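Local coordinates for glutamate ABC superfamily ATP binding cassette transporter, binding protein (Enterococcus faecium DO, PDB 5EYF), which binds glutamate, which it probably delivers to an ABC transporter for uptake, as a family 3 solute-binding protein, at residues L8-S13 with N78-I83; Q39-D44 with V101-G106. One frame throughout, in Å; residues are numbered along the deposited sequence.

From the N terminus the chain runs through helix 7-14, which supplies the first half of contact 1, then strand 16-21 and helix 41-54, whose first turn supplies the first half of contact 2. Only afterwards does it reach residues 78-83, which close a loop of 64 residues back to the N-terminal helix, and then 101-106, which close one of 56 residues back to 39-44. The two loops therefore cross. Contact 1 ties the outlying first helix to the parallel sheet; contact 2, near the centre of the chain, ties helix 41-54 to strand 103-112. The contacts also touch, Ile83 packing on Asp42 and Tyr102.

Contact 1. Residues L8-S13 with N78-I83; sequences LERSKS and NIDAII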
loop_
_atom_site.group_PDB
_atom_site.type_symbol
_atom_site.label_atom_id
_atom_site.label_comp_id
_atom_site.label_asym_id
_atom_site.label_seq_id
_atom_site.Cartn_x
_atom_site.Cartn_y
_atom_site.Cartn_z
ATOM N N LEU B 8 18.235 16.369 16.331
ATOM C CA LEU B 8 18.838 15.506 17.355
ATOM C C LEU B 8 19.791 16.270 18.273
ATOM O O LEU B 8 19.870 15.986 19.479
ATOM C CB LEU B 8 19.588 14.345 16.712
ATOM C CG LEU B 8 18.777 13.120 16.353
ATOM C CD1 LEU B 8 19.755 12.037 15.917
ATOM C CD2 LEU B 8 17.907 12.645 17.505
ATOM N N GLU B 9 20.581 17.191 17.715
ATOM C CA GLU B 9 21.465 17.976 18.566
ATOM C C GLU B 9 20.651 18.781 19.573
ATOM O O GLU B 9 20.960 18.785 20.776
ATOM C CB GLU B 9 22.362 18.890 17.730
ATOM C CG GLU B 9 23.482 18.151 17.010
ATOM C CD GLU B 9 24.388 19.067 16.227
ATOM O OE1 GLU B 9 24.189 20.300 16.273
ATOM O OE2 GLU B 9 25.297 18.538 15.554
ATOM N N ARG B 10 19.569 19.417 19.107
ATOM C CA ARG B 10 18.742 20.220 20.002
ATOM C C ARG B 10 18.161 19.357 21.107
ATOM O O ARG B 10 18.083 19.788 22.256
ATOM C CB ARG B 10 17.615 20.917 19.231
ATOM C CG ARG B 10 16.830 21.903 20.119
ATOM C CD ARG B 10 15.333 21.976 19.785
ATOM N NE ARG B 10 15.083 22.476 18.438
ATOM C CZ ARG B 10 14.275 21.894 17.559
ATOM N NH1 ARG B 10 13.617 20.789 17.883
ATOM N NH2 ARG B 10 14.123 22.423 16.353
ATOM N N SER B 11 17.768 18.119 20.777
ATOM C CA SER B 11 17.166 17.239 21.776
ATOM C C SER B 11 18.110 16.954 22.941
ATOM O O SER B 11 17.643 16.626 24.038
ATOM C CB SER B 11 16.720 15.932 21.137
ATOM O OG SER B 11 17.821 15.080 20.869
ATOM N N LYS B 12 19.429 17.052 22.728
ATOM C CA LYS B 12 20.359 16.896 23.850
ATOM C C LYS B 12 20.087 17.910 24.950
ATOM O O LYS B 12 20.312 17.617 26.137
ATOM C CB LYS B 12 21.813 17.026 23.388
ATOM C CG LYS B 12 22.217 16.106 22.233
ATOM C CD LYS B 12 21.927 14.635 22.508
ATOM C CE LYS B 12 22.397 13.801 21.319
ATOM N NZ LYS B 12 21.715 12.497 21.210
ATOM N N SER B 13 19.639 19.114 24.582
ATOM C CA SER B 13 19.260 20.100 25.583
ATOM C C SER B 13 17.806 19.966 26.026
ATOM O O SER B 13 17.524 20.023 27.226
ATOM C CB SER B 13 19.511 21.517 25.059
ATOM O OG SER B 13 19.250 22.447 26.099
ATOM N N ASN B 78 8.683 25.041 13.098
ATOM C CA ASN B 78 7.737 25.068 14.214
ATOM C C ASN B 78 7.558 23.694 14.824
ATOM O O ASN B 78 7.185 23.576 15.999
ATOM C CB ASN B 78 6.356 25.564 13.774
ATOM C CG ASN B 78 6.370 26.970 13.265
ATOM O OD1 ASN B 78 7.221 27.342 12.457
ATOM N ND2 ASN B 78 5.397 27.766 13.716
ATOM N N ILE B 79 7.726 22.655 14.008
ATOM C CA ILE B 79 7.616 21.270 14.425
ATOM C C ILE B 79 8.822 20.544 13.848
ATOM O O ILE B 79 9.433 21.001 12.880
ATOM C CB ILE B 79 6.308 20.621 13.929
ATOM C CG1 ILE B 79 6.204 20.788 12.416
ATOM C CG2 ILE B 79 5.121 21.258 14.612
ATOM C CD1 ILE B 79 4.955 20.179 11.802
ATOM N N ASP B 80 9.166 19.406 14.466
ATOM C CA ASP B 80 10.295 18.585 14.036
ATOM C C ASP B 80 9.889 17.551 12.999
ATOM O O ASP B 80 10.729 17.090 12.208
ATOM C CB ASP B 80 10.916 17.856 15.245
ATOM C CG ASP B 80 11.422 18.819 16.315
ATOM O OD1 ASP B 80 11.906 19.936 15.958
ATOM O OD2 ASP B 80 11.313 18.446 17.515
ATOM N N ALA B 81 8.629 17.139 13.018
ATOM C CA ALA B 81 8.168 16.092 12.114
ATOM C C ALA B 81 6.663 16.223 11.971
ATOM O O ALA B 81 5.981 16.672 12.909
ATOM C CB ALA B 81 8.542 14.691 12.656
ATOM N N ILE B 82 6.155 15.824 10.794
ATOM C CA ILE B 82 4.722 15.712 10.538
ATOM C C ILE B 82 4.324 14.254 10.635
ATOM O O ILE B 82 4.857 13.410 9.900
ATOM C CB ILE B 82 4.326 16.227 9.150
ATOM C CG1 ILE B 82 4.735 17.676 8.914
ATOM C CG2 ILE B 82 2.825 16.056 8.965
ATOM C CD1 ILE B 82 4.652 18.041 7.399
ATOM N N ILE B 83 3.399 13.933 11.531
ATOM C CA ILE B 83 2.751 12.624 11.494
ATOM C C ILE B 83 1.250 12.906 11.507
ATOM O O ILE B 83 0.642 13.145 12.555
ATOM C CB ILE B 83 3.222 11.666 12.611
ATOM C CG1 ILE B 83 2.700 10.254 12.334
ATOM C CG2 ILE B 83 2.917 12.134 14.043
ATOM C CD1 ILE B 83 3.334 9.227 13.285
HETATM O O HOH W 1 12.682 21.590 13.766
HETATM O O HOH W 2 12.708 19.286 19.594
#
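The guanidinium of Arg10 meets the carboxylate of Asp80 edge-on, the two planes only 20° apart, and a water lies at the guanidinium edge too, in its plane. NH1 of Arg10 gives the main bond of this salt bridge, 2.7 Å to Asp80 OD1 and nearly straight at 168°. It reaches the syn side of that oxygen, somewhat out of the carboxylate plane, while NH2 of Arg10 adds a weak bond to the same OD1 at 3.4 Å. The pairing is thus forked on one oxygen, and two waters flank the pair. Arg10 leaves helix 7-14 with CG anti to the backbone N (chi1 -173°), and bends at chi2 and chi3 bring its head to the acid; the long, flexible arginine chain suits a helix position from which it must span to the sheet. In this alpha/beta fold Asp80 stands just before strand 81-82, which pairs in parallel with strand 16-21, and its OD2 also accepts from the backbone N of Ile18 in that neighbouring strand. A short acid suits this buried place because it can serve the sheet and the arginine together. Of the waters, one accepts from Arg10 NH2 at 3.1 Å. The other bridges the two charged groups, donating to Asp80 OD2 at 2.6 Å and accepting a weak bond from Arg10 NH1.

Contact 2. Residues Q39-D44 with V101-G106; sequences QGFDVD and VYFDAG
Gly40 is the N-cap just before helix 41-54, and the first turn of that helix faces the lead-in to strand 103-112 at a distance, the nearest CA atoms being those of Asp42 and Tyr102 at 9.3 Å, so side chains make the contact. Glycine fits the cap because its backbone angles would jam a CB against the carbonyl O of Gln39. Phe41 swings its ring away from its own backbone N, toward Tyr102 and Phe103. Its CE2 comes 3.6 Å from Tyr102 CD1, the two rings meeting rim to rim with planes only 17° apart and neither over the other's face. Phe103 makes a different pair: its edge is directed toward the Phe41 face in an offset edge-to-face stack, centroids 5.6 Å apart and planes at 64°. The three rings form an aromatic cluster, enlarged by Phe236, which meets both phenylalanines, and by Phe28 and Tyr200 around Phe103. In this solute-binding protein fold the cluster lies deep in the chain, where strand 103-112 runs on into the mixed seven-stranded sheet, and flat apolar rings suit such a place. Tyr102 brings a hydroxyl as well: its OH donates to buried Asp42 OD1 at 2.6 Å, approaching from above the carboxylate plane, 45° out of it. The other oxygen, Asp42 OD2, accepts from the backbone N of Thr85, a glutamate-binding residue, consistent with a second-shell role. The side chain of Asp42 lies about 8 Å from the bound glutamate.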
loop_
_atom_site.group_PDB
_atom_site.type_symbol
_atom_site.label_atom_id
_atom_site.label_comp_id
_atom_site.label_asym_id
_atom_site.label_seq_id
_atom_site.Cartn_x
_atom_site.Cartn_y
_atom_site.Cartn_z
ATOM N N GLN B 39 -5.405 12.543 20.662
ATOM C CA GLN B 39 -5.394 11.083 20.692
ATOM C C GLN B 39 -5.498 10.518 19.283
ATOM O O GLN B 39 -6.067 11.148 18.391
ATOM C CB GLN B 39 -6.561 10.540 21.524
ATOM C CG GLN B 39 -6.570 11.008 22.966
ATOM C CD GLN B 39 -7.765 10.476 23.707
ATOM O OE1 GLN B 39 -8.891 10.558 23.221
ATOM N NE2 GLN B 39 -7.529 9.891 24.878
ATOM N N GLY B 40 -4.962 9.322 19.096
ATOM C CA GLY B 40 -5.076 8.631 17.819
ATOM C C GLY B 40 -3.850 7.794 17.515
ATOM O O GLY B 40 -2.860 7.807 18.224
ATOM N N PHE B 41 -3.956 7.037 16.424
ATOM C CA PHE B 41 -2.854 6.199 15.966
ATOM C C PHE B 41 -1.599 7.021 15.694
ATOM O O PHE B 41 -0.493 6.611 16.061
ATOM C CB PHE B 41 -3.304 5.445 14.704
ATOM C CG PHE B 41 -2.259 4.574 14.070
ATOM C CD1 PHE B 41 -1.958 3.329 14.619
ATOM C CD2 PHE B 41 -1.625 4.959 12.890
ATOM C CE1 PHE B 41 -1.015 2.504 14.034
ATOM C CE2 PHE B 41 -0.698 4.132 12.285
ATOM C CZ PHE B 41 -0.386 2.902 12.848
ATOM N N ASP B 42 -1.728 8.133 14.954
ATOM C CA ASP B 42 -0.548 8.957 14.673
ATOM C C ASP B 42 0.080 9.464 15.968
ATOM O O ASP B 42 1.309 9.484 16.103
ATOM C CB ASP B 42 -0.903 10.178 13.809
ATOM C CG ASP B 42 -1.113 9.862 12.344
ATOM O OD1 ASP B 42 -0.655 8.797 11.847
ATOM O OD2 ASP B 42 -1.740 10.747 11.682
ATOM N N VAL B 43 -0.758 9.918 16.915
ATOM C CA VAL B 43 -0.271 10.371 18.219
ATOM C C VAL B 43 0.475 9.246 18.937
ATOM O O VAL B 43 1.552 9.460 19.518
ATOM C CB VAL B 43 -1.445 10.900 19.062
ATOM C CG1 VAL B 43 -0.997 11.174 20.511
ATOM C CG2 VAL B 43 -2.004 12.160 18.434
ATOM N N ASP B 44 -0.089 8.037 18.931
ATOM C CA ASP B 44 0.561 6.940 19.664
ATOM C C ASP B 44 1.868 6.506 19.010
ATOM O O ASP B 44 2.837 6.149 19.702
ATOM C CB ASP B 44 -0.388 5.750 19.794
ATOM C CG ASP B 44 -1.445 5.964 20.880
ATOM O OD1 ASP B 44 -1.402 7.006 21.588
ATOM O OD2 ASP B 44 -2.316 5.087 21.031
ATOM N N VAL B 101 7.205 3.852 5.399
ATOM C CA VAL B 101 5.743 3.824 5.473
ATOM C C VAL B 101 5.308 3.205 6.792
ATOM O O VAL B 101 5.828 2.169 7.215
ATOM C CB VAL B 101 5.182 3.038 4.281
ATOM C CG1 VAL B 101 3.647 2.772 4.397
ATOM C CG2 VAL B 101 5.472 3.785 2.971
ATOM N N TYR B 102 4.346 3.840 7.468
ATOM C CA TYR B 102 3.841 3.258 8.712
ATOM C C TYR B 102 2.334 2.938 8.688
ATOM O O TYR B 102 1.815 2.386 9.676
ATOM C CB TYR B 102 4.187 4.177 9.929
ATOM C CG TYR B 102 3.375 5.449 9.948
ATOM C CD1 TYR B 102 2.212 5.531 10.721
ATOM C CD2 TYR B 102 3.726 6.556 9.149
ATOM C CE1 TYR B 102 1.425 6.661 10.708
ATOM C CE2 TYR B 102 2.932 7.710 9.142
ATOM C CZ TYR B 102 1.778 7.734 9.890
ATOM O OH TYR B 102 0.950 8.844 9.837
ATOM N N PHE B 103 1.613 3.261 7.604
ATOM C CA PHE B 103 0.203 2.916 7.462
ATOM C C PHE B 103 -0.108 2.869 5.967
ATOM O O PHE B 103 0.360 3.722 5.217
ATOM C CB PHE B 103 -0.715 3.948 8.164
ATOM C CG PHE B 103 -2.166 3.514 8.254
ATOM C CD1 PHE B 103 -2.627 2.795 9.346
ATOM C CD2 PHE B 103 -3.063 3.794 7.215
ATOM C CE1 PHE B 103 -3.950 2.363 9.423
ATOM C CE2 PHE B 103 -4.399 3.390 7.301
ATOM C CZ PHE B 103 -4.844 2.665 8.399
ATOM N N ASP B 104 -0.946 1.918 5.563
ATOM C CA ASP B 104 -1.270 1.687 4.159
ATOM C C ASP B 104 -2.746 2.008 3.888
ATOM O O ASP B 104 -3.605 1.138 3.992
ATOM C CB ASP B 104 -0.929 0.218 3.857
ATOM C CG ASP B 104 -0.771 -0.070 2.397
ATOM O OD1 ASP B 104 -0.884 0.875 1.601
ATOM O OD2 ASP B 104 -0.495 -1.260 2.061
ATOM N N ALA B 105 -3.040 3.265 3.557
ATOM C CA ALA B 105 -4.414 3.689 3.292
ATOM C C ALA B 105 -4.704 3.663 1.790
ATOM O O ALA B 105 -3.869 3.272 0.971
ATOM C CB ALA B 105 -4.679 5.078 3.907
ATOM N N GLY B 106 -5.903 4.102 1.419
ATOM C CA GLY B 106 -6.245 4.267 0.013
ATOM C C GLY B 106 -7.479 5.118 -0.095
ATOM O O GLY B 106 -8.340 5.067 0.776
#